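Long-range contacts in ORF 37 (Human herpesvirus 8 type M, PDB 3FHD), which acts as an alkaline nuclease, with endonuclease and exonuclease activities on double- and single-stranded DNA, and processes branched viral DNA intermediates for packaging: residues N261-E266 with K423-T428; L57-F62 with A83-Y88; W172-Q177 with L475-N480. All blocks are in the same frame, centred on the assembly; numbering follows the deposited sequence.

Contact 1: residues N261-E266 with K423-T428; sequences NCKVYE and KYYIAT. With MG (magnesium ion), chain E.
Y265 and Y425 both set CG opposite the carbonyl carbon (chi1 -58° and -53°), and this shared choice lays their rings side by side on one face of the sheet. The result is an offset stack, centroids 4.8 Å apart and planes at 23°, in which CD2 of Y425 lies over the Y265 ring towards its rim. K263, on the same face, crosses Y425 at a slant, CB at the ring edge, and bends at its last torsion to bring NZ 2.7 Å from Y425 OH, a hydrogen bond. Y265 OH is hydrogen-bonded to NE2 of H218. On the other face V264 CB rests 3.6 Å from Y424 CD1, while the hydroxyl of Y424 bonds to E407 of helix 394-412.

Between these two faces the backbones run parallel in the register K263-K423 to E266-I426. K423 O accepts from V264 N at 2.8 Å, V264 O receives Y425 N, and Y425 O and E266 O carry the ladder on to E266 N and A427 N.

E266, on the V264-Y424 face, bends at chi2 so that its carboxylate leaves the partner strand and OE2 binds magnesium at 2.4 Å. D243 and the carbonyl of I267 complete the protein ligands; K268 also bonds to OE2, and Q402 bonds to OE1. Both carboxylate oxygens are therefore held, and the glutamate presents its ligand from a strand held by a parallel ladder to strand 423-432, as in the metal-binding core of PD-(D/E)XK nucleases.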
loop_
_atom_site.group_PDB
_atom_site.type_symbol
_atom_site.label_atom_id
_atom_site.label_comp_id
_atom_site.label_asym_id
_atom_site.label_seq_id
_atom_site.Cartn_x
_atom_site.Cartn_y
_atom_site.Cartn_z
ATOM N N ASN A 261 14.807 10.961 4.821
ATOM C CA ASN A 261 13.818 12.036 4.897
ATOM C C ASN A 261 12.844 12.097 3.684
ATOM O O ASN A 261 12.395 13.178 3.269
ATOM C CB ASN A 261 14.535 13.367 5.042
ATOM C CG ASN A 261 15.280 13.492 6.376
ATOM O OD1 ASN A 261 14.691 13.308 7.448
ATOM N ND2 ASN A 261 16.573 13.800 6.314
ATOM N N CYS A 262 12.528 10.944 3.112
ATOM C CA CYS A 262 11.566 10.897 2.002
ATOM C C CYS A 262 10.159 11.237 2.526
ATOM O O CYS A 262 9.932 11.261 3.739
ATOM C CB CYS A 262 11.595 9.525 1.335
ATOM S SG CYS A 262 11.168 8.210 2.430
ATOM N N LYS A 263 9.234 11.548 1.620
ATOM C CA LYS A 263 7.856 11.837 1.998
ATOM C C LYS A 263 6.984 10.785 1.327
ATOM O O LYS A 263 7.031 10.624 0.117
ATOM C CB LYS A 263 7.434 13.235 1.565
ATOM C CG LYS A 263 8.127 14.390 2.329
ATOM C CD LYS A 263 7.581 15.751 1.881
ATOM C CE LYS A 263 8.121 16.916 2.724
ATOM N NZ LYS A 263 7.799 16.730 4.176
ATOM N N VAL A 264 6.232 10.045 2.114
ATOM C CA VAL A 264 5.451 8.925 1.546
ATOM C C VAL A 264 3.952 9.275 1.546
ATOM O O VAL A 264 3.406 9.657 2.590
ATOM C CB VAL A 264 5.774 7.568 2.276
ATOM C CG1 VAL A 264 4.904 6.429 1.730
ATOM C CG2 VAL A 264 7.291 7.247 2.157
ATOM N N TYR A 265 3.266 9.097 0.401
ATOM C CA TYR A 265 1.825 9.413 0.306
ATOM C C TYR A 265 0.936 8.212 -0.084
ATOM O O TYR A 265 1.238 7.498 -1.056
ATOM C CB TYR A 265 1.549 10.542 -0.716
ATOM C CG TYR A 265 2.239 11.877 -0.494
ATOM C CD1 TYR A 265 1.506 13.015 -0.157
ATOM C CD2 TYR A 265 3.627 12.015 -0.680
ATOM C CE1 TYR A 265 2.152 14.255 0.024
ATOM C CE2 TYR A 265 4.266 13.237 -0.522
ATOM C CZ TYR A 265 3.529 14.350 -0.166
ATOM O OH TYR A 265 4.166 15.553 0.017
ATOM N N GLU A 266 -0.101 7.963 0.714
ATOM C CA GLU A 266 -1.164 7.044 0.368
ATOM C C GLU A 266 -2.310 7.873 -0.281
ATOM O O GLU A 266 -2.815 8.786 0.333
ATOM C CB GLU A 266 -1.640 6.308 1.619
ATOM C CG GLU A 266 -2.867 5.425 1.440
ATOM C CD GLU A 266 -2.749 4.386 0.306
ATOM O OE1 GLU A 266 -1.688 3.719 0.109
ATOM O OE2 GLU A 266 -3.772 4.198 -0.369
ATOM N N LYS A 423 8.418 11.118 6.534
ATOM C CA LYS A 423 7.098 11.638 6.881
ATOM C C LYS A 423 6.021 11.018 5.976
ATOM O O LYS A 423 6.287 10.752 4.800
ATOM C CB LYS A 423 7.082 13.176 6.783
ATOM C CG LYS A 423 8.129 13.857 7.627
ATOM C CD LYS A 423 7.743 13.920 9.099
ATOM C CE LYS A 423 8.809 14.638 9.939
ATOM N NZ LYS A 423 10.123 13.872 10.068
ATOM N N TYR A 424 4.838 10.786 6.551
ATOM C CA TYR A 424 3.709 10.050 5.914
ATOM C C TYR A 424 2.484 10.934 5.794
ATOM O O TYR A 424 2.230 11.801 6.657
ATOM C CB TYR A 424 3.376 8.759 6.686
ATOM C CG TYR A 424 4.602 7.900 6.819
ATOM C CD1 TYR A 424 5.008 7.052 5.767
ATOM C CD2 TYR A 424 5.421 8.017 7.961
ATOM C CE1 TYR A 424 6.196 6.319 5.885
ATOM C CE2 TYR A 424 6.600 7.276 8.085
ATOM C CZ TYR A 424 6.987 6.449 7.049
ATOM O OH TYR A 424 8.156 5.723 7.205
ATOM N N TYR A 425 1.735 10.730 4.716
ATOM C CA TYR A 425 0.555 11.551 4.408
ATOM C C TYR A 425 -0.522 10.724 3.735
ATOM O O TYR A 425 -0.236 9.727 3.043
ATOM C CB TYR A 425 0.917 12.689 3.446
ATOM C CG TYR A 425 2.085 13.556 3.899
ATOM C CD1 TYR A 425 1.886 14.681 4.705
ATOM C CD2 TYR A 425 3.378 13.229 3.525
ATOM C CE1 TYR A 425 2.983 15.476 5.123
ATOM C CE2 TYR A 425 4.461 13.985 3.918
ATOM C CZ TYR A 425 4.269 15.108 4.716
ATOM O OH TYR A 425 5.384 15.826 5.086
ATOM N N ILE A 426 -1.772 11.140 3.942
ATOM C CA ILE A 426 -2.850 10.697 3.084
ATOM C C ILE A 426 -3.182 11.865 2.164
ATOM O O ILE A 426 -3.438 12.982 2.632
ATOM C CB ILE A 426 -4.077 10.259 3.871
ATOM C CG1 ILE A 426 -3.756 9.002 4.699
ATOM C CG2 ILE A 426 -5.273 10.002 2.924
ATOM C CD1 ILE A 426 -4.725 8.796 5.894
ATOM N N ALA A 427 -3.150 11.587 0.854
ATOM C CA ALA A 427 -3.492 12.570 -0.176
ATOM C C ALA A 427 -4.877 12.235 -0.743
ATOM O O ALA A 427 -5.033 11.242 -1.427
ATOM C CB ALA A 427 -2.471 12.550 -1.272
ATOM N N THR A 428 -5.849 13.110 -0.486
ATOM C CA THR A 428 -7.234 12.875 -0.848
ATOM C C THR A 428 -7.589 13.772 -2.019
ATOM O O THR A 428 -7.476 14.992 -1.897
ATOM C CB THR A 428 -8.170 13.221 0.334
ATOM O OG1 THR A 428 -7.936 12.320 1.429
ATOM C CG2 THR A 428 -9.615 13.078 -0.076
HETATM MG MG MG E . -4.363 4.340 -2.669
#

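Contact 2: residues L57-F62 with A83-Y88; sequences LSFSKF and ALRMAY
The ring of Y88 receives F59 over one face, with F59 CB 4.1 Å from its centroid and almost on the ring normal, while L57 O lies in the ring plane at the hydroxyl edge. F59 in turn has R85 CD over the centre of one face, 4.2 Å from the centroid, a CH-pi contact. The R85 guanidinium has Y88 CD2 over the centre of one face, 3.9 Å above its plane, and its NH1 comes 3.6 Å from F59 CB. The F62 ring is covered on one face by the backbone end of Y88, through CA, and meets L84 CD1 at its edge, 3.9 Å from F62 CE2. F59 and F62 each meet Y88 obliquely, their planes inclined to its ring by 56° and 57°, so the three rings form an aromatic cluster. Both phenylalanines place CG anti to the backbone N (chi1 -167° for F59), which puts F59 over a face of the tyrosine and F62 alongside its CD1.

At the far end of Y88, OH donates to L57 O at 2.6 Å, in the carbonyl plane and on a lone pair. A water accepts from F59 N and gives a weak bond to the same hydroxyl. Next to this junction S58 caps helix 59-64, its OG accepting from K61 N at 3.1 Å.

The cation-pi attraction of R85 to F59 is at most weak. Its nitrogens bond instead to the carbonyls of L160 and D162 and to Q231. The chemistry thus divides in two: aromatic surface packs between the helices, whereas the buried polar ends are matched to carbonyls, a side-chain amide and one water.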
loop_
_atom_site.group_PDB
_atom_site.type_symbol
_atom_site.label_atom_id
_atom_site.label_comp_id
_atom_site.label_asym_id
_atom_site.label_seq_id
_atom_site.Cartn_x
_atom_site.Cartn_y
_atom_site.Cartn_z
ATOM N N LEU A 57 -0.233 -19.914 -8.729
ATOM C CA LEU A 57 1.192 -19.808 -8.395
ATOM C C LEU A 57 1.386 -19.121 -7.026
ATOM O O LEU A 57 2.437 -18.572 -6.752
ATOM C CB LEU A 57 1.929 -19.065 -9.509
ATOM C CG LEU A 57 1.881 -19.736 -10.914
ATOM C CD1 LEU A 57 2.822 -19.017 -11.873
ATOM C CD2 LEU A 57 2.229 -21.201 -10.848
ATOM N N SER A 58 0.346 -19.155 -6.198
ATOM C CA SER A 58 0.318 -18.502 -4.874
ATOM C C SER A 58 1.143 -19.256 -3.806
ATOM O O SER A 58 1.393 -20.445 -3.936
ATOM C CB SER A 58 -1.151 -18.414 -4.420
ATOM O OG SER A 58 -1.641 -19.711 -4.132
ATOM N N PHE A 59 1.503 -18.578 -2.728
ATOM C CA PHE A 59 2.155 -19.213 -1.574
ATOM C C PHE A 59 1.260 -20.355 -1.017
ATOM O O PHE A 59 1.763 -21.396 -0.640
ATOM C CB PHE A 59 2.371 -18.143 -0.499
ATOM C CG PHE A 59 3.320 -18.554 0.665
ATOM C CD1 PHE A 59 4.502 -19.235 0.440
ATOM C CD2 PHE A 59 3.040 -18.144 1.966
ATOM C CE1 PHE A 59 5.366 -19.598 1.514
ATOM C CE2 PHE A 59 3.934 -18.489 3.057
ATOM C CZ PHE A 59 5.094 -19.181 2.805
ATOM N N SER A 60 -0.053 -20.140 -0.958
ATOM C CA SER A 60 -0.984 -21.152 -0.420
ATOM C C SER A 60 -0.929 -22.448 -1.232
ATOM O O SER A 60 -0.806 -23.541 -0.653
ATOM C CB SER A 60 -2.414 -20.588 -0.316
ATOM O OG SER A 60 -2.447 -19.426 0.531
ATOM N N LYS A 61 -0.996 -22.335 -2.565
ATOM C CA LYS A 61 -0.941 -23.511 -3.420
ATOM C C LYS A 61 0.449 -24.168 -3.377
ATOM O O LYS A 61 0.571 -25.385 -3.460
ATOM C CB LYS A 61 -1.332 -23.161 -4.859
ATOM C CG LYS A 61 -2.793 -22.688 -5.043
ATOM C CD LYS A 61 -3.813 -23.742 -4.661
ATOM C CE LYS A 61 -5.208 -23.442 -5.284
ATOM N NZ LYS A 61 -5.676 -22.016 -5.075
ATOM N N PHE A 62 1.501 -23.356 -3.284
ATOM C CA PHE A 62 2.844 -23.867 -3.001
ATOM C C PHE A 62 2.858 -24.792 -1.734
ATOM O O PHE A 62 3.317 -25.933 -1.786
ATOM C CB PHE A 62 3.810 -22.673 -2.888
ATOM C CG PHE A 62 5.195 -23.035 -2.431
ATOM C CD1 PHE A 62 6.097 -23.638 -3.306
ATOM C CD2 PHE A 62 5.596 -22.746 -1.145
ATOM C CE1 PHE A 62 7.391 -23.954 -2.874
ATOM C CE2 PHE A 62 6.887 -23.063 -0.693
ATOM C CZ PHE A 62 7.783 -23.665 -1.562
ATOM N N ALA A 83 12.292 -17.857 6.077
ATOM C CA ALA A 83 12.995 -18.778 5.180
ATOM C C ALA A 83 12.074 -19.470 4.167
ATOM O O ALA A 83 12.425 -19.618 3.000
ATOM C CB ALA A 83 13.845 -19.837 5.986
ATOM N N LEU A 84 10.906 -19.914 4.616
ATOM C CA LEU A 84 10.000 -20.625 3.696
ATOM C C LEU A 84 9.394 -19.658 2.628
ATOM O O LEU A 84 9.162 -20.041 1.476
ATOM C CB LEU A 84 8.925 -21.366 4.508
ATOM C CG LEU A 84 7.915 -22.232 3.764
ATOM C CD1 LEU A 84 8.612 -23.221 2.804
ATOM C CD2 LEU A 84 6.993 -22.954 4.768
ATOM N N ARG A 85 9.176 -18.408 3.020
ATOM C CA ARG A 85 8.741 -17.350 2.082
ATOM C C ARG A 85 9.825 -17.074 1.004
ATOM O O ARG A 85 9.481 -16.896 -0.172
ATOM C CB ARG A 85 8.413 -16.060 2.866
ATOM C CG ARG A 85 7.807 -14.945 2.013
ATOM C CD ARG A 85 6.461 -15.317 1.437
ATOM N NE ARG A 85 6.050 -14.351 0.400
ATOM C CZ ARG A 85 4.830 -14.264 -0.125
ATOM N NH1 ARG A 85 3.859 -15.025 0.339
ATOM N NH2 ARG A 85 4.587 -13.363 -1.080
ATOM N N MET A 86 11.099 -17.045 1.424
ATOM C CA MET A 86 12.253 -16.908 0.500
ATOM C C MET A 86 12.292 -18.083 -0.480
ATOM O O MET A 86 12.435 -17.874 -1.682
ATOM C CB MET A 86 13.590 -16.811 1.267
ATOM C CG MET A 86 13.830 -15.451 1.932
ATOM S SD MET A 86 13.757 -14.011 0.829
ATOM C CE MET A 86 12.773 -13.008 1.855
ATOM N N ALA A 87 12.097 -19.305 0.033
ATOM C CA ALA A 87 12.013 -20.534 -0.803
ATOM C C ALA A 87 10.901 -20.412 -1.861
ATOM O O ALA A 87 11.125 -20.694 -3.052
ATOM C CB ALA A 87 11.751 -21.761 0.083
ATOM N N TYR A 88 9.709 -20.018 -1.418
ATOM C CA TYR A 88 8.583 -19.734 -2.330
ATOM C C TYR A 88 8.947 -18.699 -3.399
ATOM O O TYR A 88 8.666 -18.925 -4.588
ATOM C CB TYR A 88 7.348 -19.230 -1.551
ATOM C CG TYR A 88 6.286 -18.609 -2.457
ATOM C CD1 TYR A 88 5.567 -19.394 -3.351
ATOM C CD2 TYR A 88 6.050 -17.224 -2.434
ATOM C CE1 TYR A 88 4.597 -18.826 -4.221
ATOM C CE2 TYR A 88 5.103 -16.636 -3.307
ATOM C CZ TYR A 88 4.368 -17.459 -4.172
ATOM O OH TYR A 88 3.443 -16.886 -5.019
HETATM O O HOH W 1 1.891 -15.757 -2.579
#

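Contact 3: residues W172-Q177 with L475-N480; sequences WAVKQQ and LHQAAN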
loop_
_atom_site.group_PDB
_atom_site.type_symbol
_atom_site.label_atom_id
_atom_site.label_comp_id
_atom_site.label_asym_id
_atom_site.label_seq_id
_atom_site.Cartn_x
_atom_site.Cartn_y
_atom_site.Cartn_z
ATOM N N TRP A 172 -7.952 -4.990 9.228
ATOM C CA TRP A 172 -8.734 -6.245 9.340
ATOM C C TRP A 172 -7.951 -7.271 10.206
ATOM O O TRP A 172 -8.527 -7.894 11.127
ATOM C CB TRP A 172 -9.098 -6.782 7.940
ATOM C CG TRP A 172 -9.525 -8.202 7.940
ATOM C CD1 TRP A 172 -10.786 -8.692 8.193
ATOM C CD2 TRP A 172 -8.681 -9.328 7.729
ATOM N NE1 TRP A 172 -10.764 -10.080 8.168
ATOM C CE2 TRP A 172 -9.485 -10.486 7.865
ATOM C CE3 TRP A 172 -7.299 -9.475 7.448
ATOM C CZ2 TRP A 172 -8.966 -11.767 7.703
ATOM C CZ3 TRP A 172 -6.788 -10.752 7.268
ATOM C CH2 TRP A 172 -7.626 -11.885 7.434
ATOM N N ALA A 173 -6.640 -7.403 9.948
ATOM C CA ALA A 173 -5.791 -8.412 10.644
ATOM C C ALA A 173 -5.641 -8.087 12.140
ATOM O O ALA A 173 -5.424 -8.977 12.968
ATOM C CB ALA A 173 -4.400 -8.556 9.956
ATOM N N VAL A 174 -5.747 -6.806 12.490
ATOM C CA VAL A 174 -5.640 -6.419 13.900
ATOM C C VAL A 174 -7.018 -6.391 14.597
ATOM O O VAL A 174 -7.183 -6.912 15.709
ATOM C CB VAL A 174 -4.935 -5.043 14.063
ATOM C CG1 VAL A 174 -5.075 -4.558 15.530
ATOM C CG2 VAL A 174 -3.462 -5.148 13.705
ATOM N N LYS A 175 -8.003 -5.758 13.958
ATOM C CA LYS A 175 -9.222 -5.361 14.660
ATOM C C LYS A 175 -10.410 -6.242 14.329
ATOM O O LYS A 175 -11.446 -6.164 14.981
ATOM C CB LYS A 175 -9.604 -3.906 14.339
ATOM C CG LYS A 175 -8.716 -2.816 14.990
ATOM C CD LYS A 175 -8.439 -3.100 16.474
ATOM C CE LYS A 175 -8.453 -1.852 17.337
ATOM N NZ LYS A 175 -7.443 -1.952 18.453
ATOM N N GLN A 176 -10.295 -7.038 13.275
ATOM C CA GLN A 176 -11.480 -7.719 12.783
ATOM C C GLN A 176 -11.311 -9.238 12.750
ATOM O O GLN A 176 -12.036 -9.947 13.468
ATOM C CB GLN A 176 -11.912 -7.136 11.418
ATOM C CG GLN A 176 -12.415 -5.695 11.447
ATOM C CD GLN A 176 -12.806 -5.178 10.054
ATOM O OE1 GLN A 176 -12.169 -5.496 9.062
ATOM N NE2 GLN A 176 -13.896 -4.412 9.985
ATOM N N GLN A 177 -10.378 -9.733 11.921
ATOM C CA GLN A 177 -10.035 -11.170 11.888
ATOM C C GLN A 177 -11.216 -12.082 11.484
ATOM O O GLN A 177 -11.256 -13.280 11.809
ATOM C CB GLN A 177 -9.389 -11.588 13.226
ATOM C CG GLN A 177 -8.227 -10.638 13.651
ATOM C CD GLN A 177 -7.455 -11.100 14.884
ATOM O OE1 GLN A 177 -7.879 -12.021 15.580
ATOM N NE2 GLN A 177 -6.331 -10.444 15.166
ATOM N N LEU A 475 1.583 -4.498 15.385
ATOM C CA LEU A 475 2.317 -5.483 14.532
ATOM C C LEU A 475 2.384 -6.837 15.253
ATOM O O LEU A 475 2.210 -7.883 14.620
ATOM C CB LEU A 475 3.741 -5.005 14.192
ATOM C CG LEU A 475 3.914 -3.799 13.258
ATOM C CD1 LEU A 475 5.383 -3.225 13.355
ATOM C CD2 LEU A 475 3.535 -4.172 11.812
ATOM N N HIS A 476 2.588 -6.828 16.573
ATOM C CA HIS A 476 2.574 -8.079 17.340
ATOM C C HIS A 476 1.203 -8.827 17.244
ATOM O O HIS A 476 1.161 -10.039 17.064
ATOM C CB HIS A 476 2.951 -7.832 18.812
ATOM C CG HIS A 476 2.778 -9.037 19.677
ATOM N ND1 HIS A 476 3.707 -10.054 19.717
ATOM C CD2 HIS A 476 1.766 -9.414 20.491
ATOM C CE1 HIS A 476 3.291 -10.988 20.556
ATOM N NE2 HIS A 476 2.118 -10.622 21.042
ATOM N N GLN A 477 0.100 -8.104 17.406
ATOM C CA GLN A 477 -1.251 -8.708 17.306
ATOM C C GLN A 477 -1.485 -9.292 15.912
ATOM O O GLN A 477 -2.003 -10.423 15.755
ATOM C CB GLN A 477 -2.296 -7.647 17.641
ATOM C CG GLN A 477 -2.065 -7.107 19.090
ATOM C CD GLN A 477 -3.150 -6.179 19.581
ATOM O OE1 GLN A 477 -4.120 -5.891 18.870
ATOM N NE2 GLN A 477 -3.025 -5.748 20.837
ATOM N N ALA A 478 -1.094 -8.535 14.893
ATOM C CA ALA A 478 -1.248 -8.999 13.510
ATOM C C ALA A 478 -0.374 -10.228 13.237
ATOM O O ALA A 478 -0.812 -11.149 12.563
ATOM C CB ALA A 478 -0.910 -7.852 12.512
ATOM N N ALA A 479 0.861 -10.258 13.772
ATOM C CA ALA A 479 1.744 -11.415 13.555
ATOM C C ALA A 479 1.216 -12.668 14.263
ATOM O O ALA A 479 1.339 -13.778 13.732
ATOM C CB ALA A 479 3.155 -11.126 14.004
ATOM N N ASN A 480 0.669 -12.493 15.466
ATOM C CA ASN A 480 0.016 -13.586 16.193
ATOM C C ASN A 480 -1.158 -14.159 15.389
ATOM O O ASN A 480 -1.295 -15.368 15.296
ATOM C CB ASN A 480 -0.444 -13.123 17.584
ATOM C CG ASN A 480 0.641 -13.290 18.639
ATOM O OD1 ASN A 480 1.758 -13.749 18.347
ATOM N ND2 ASN A 480 0.309 -12.950 19.877
HETATM O O HOH W 2 -4.131 -11.518 17.154
#
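A478 and V174 meet where two helices come nearest, their CA atoms 5.1 Å apart, and methyl groups do the touching. V174 CG2 lies 3.9 Å from A478 CB, and the CB atoms of A173 and A478 stand 4.4 Å apart. With CG1 anti to the backbone N (chi1 170°), V174 sends its two branches to different neighbours: CG2 goes to the alanine, and CG1 lies 3.7 Å from OE1 of Q477, whose extended side chain crosses the valine at a slant. The alanines A173 and A478 are consistent with so close an approach. The apolar patch continues beyond the two segments, for L474 and Y397 also touch V174, while F170 packs on A478.

The other side, towards Q177 and Q477, is looser and polar. Here Q177 NE2 and Q477 O are 4.4 Å apart, and a water fills the step: it accepts from Q177 NE2 at 3.2 Å and donates to Q477 O at 2.8 Å. The same amide nitrogen gives a shorter, 2.8 Å bond to A173 O, tilted out of the carbonyl plane, so the glutamine side chain folds back on the end of its own helix and is held between a carbonyl and a water.

Q177 has a positive phi (62°), and its backbone N joins Q176 N in donating to W172 O, the two arriving from opposite faces of the carbonyl plane. The chain thereby turns out of helix 170-175, with Q177 CA over one face of the W172 indole, whose other neighbours include the edge-to-face ring of F481. The whole is helix-to-helix packing in the alkaline nuclease, joining the C-terminal end of helix 170-175 to the middle of helix 468-489 through V174 and A478 at the near point, with A173 beside them, and a water-bridged polar side.

Overall arrangement
The three contacts lie in separate parts of one nuclease chain. Contact 2 comes first in sequence and joins helix 59-64 to helix 83-100 in the N-terminal part; contact 3 begins later and ties helix 170-175 to helix 468-489 near the C-terminus; contact 1 falls within that long interval, pairing two strands of the mixed central sheet beside the magnesium. The centres of contacts 1 and 2 lie about 31 Å apart. Contact 3 is centred about 23 Å from contact 1, and none touches another. Helix 394-412 links two of them, flanking Y424 and E266 in contact 1 and meeting V174 and L475 in contact 3. Of the three, only contact 1 holds a magnesium ligand; contacts 2 and 3 join helices away from the annotated sites.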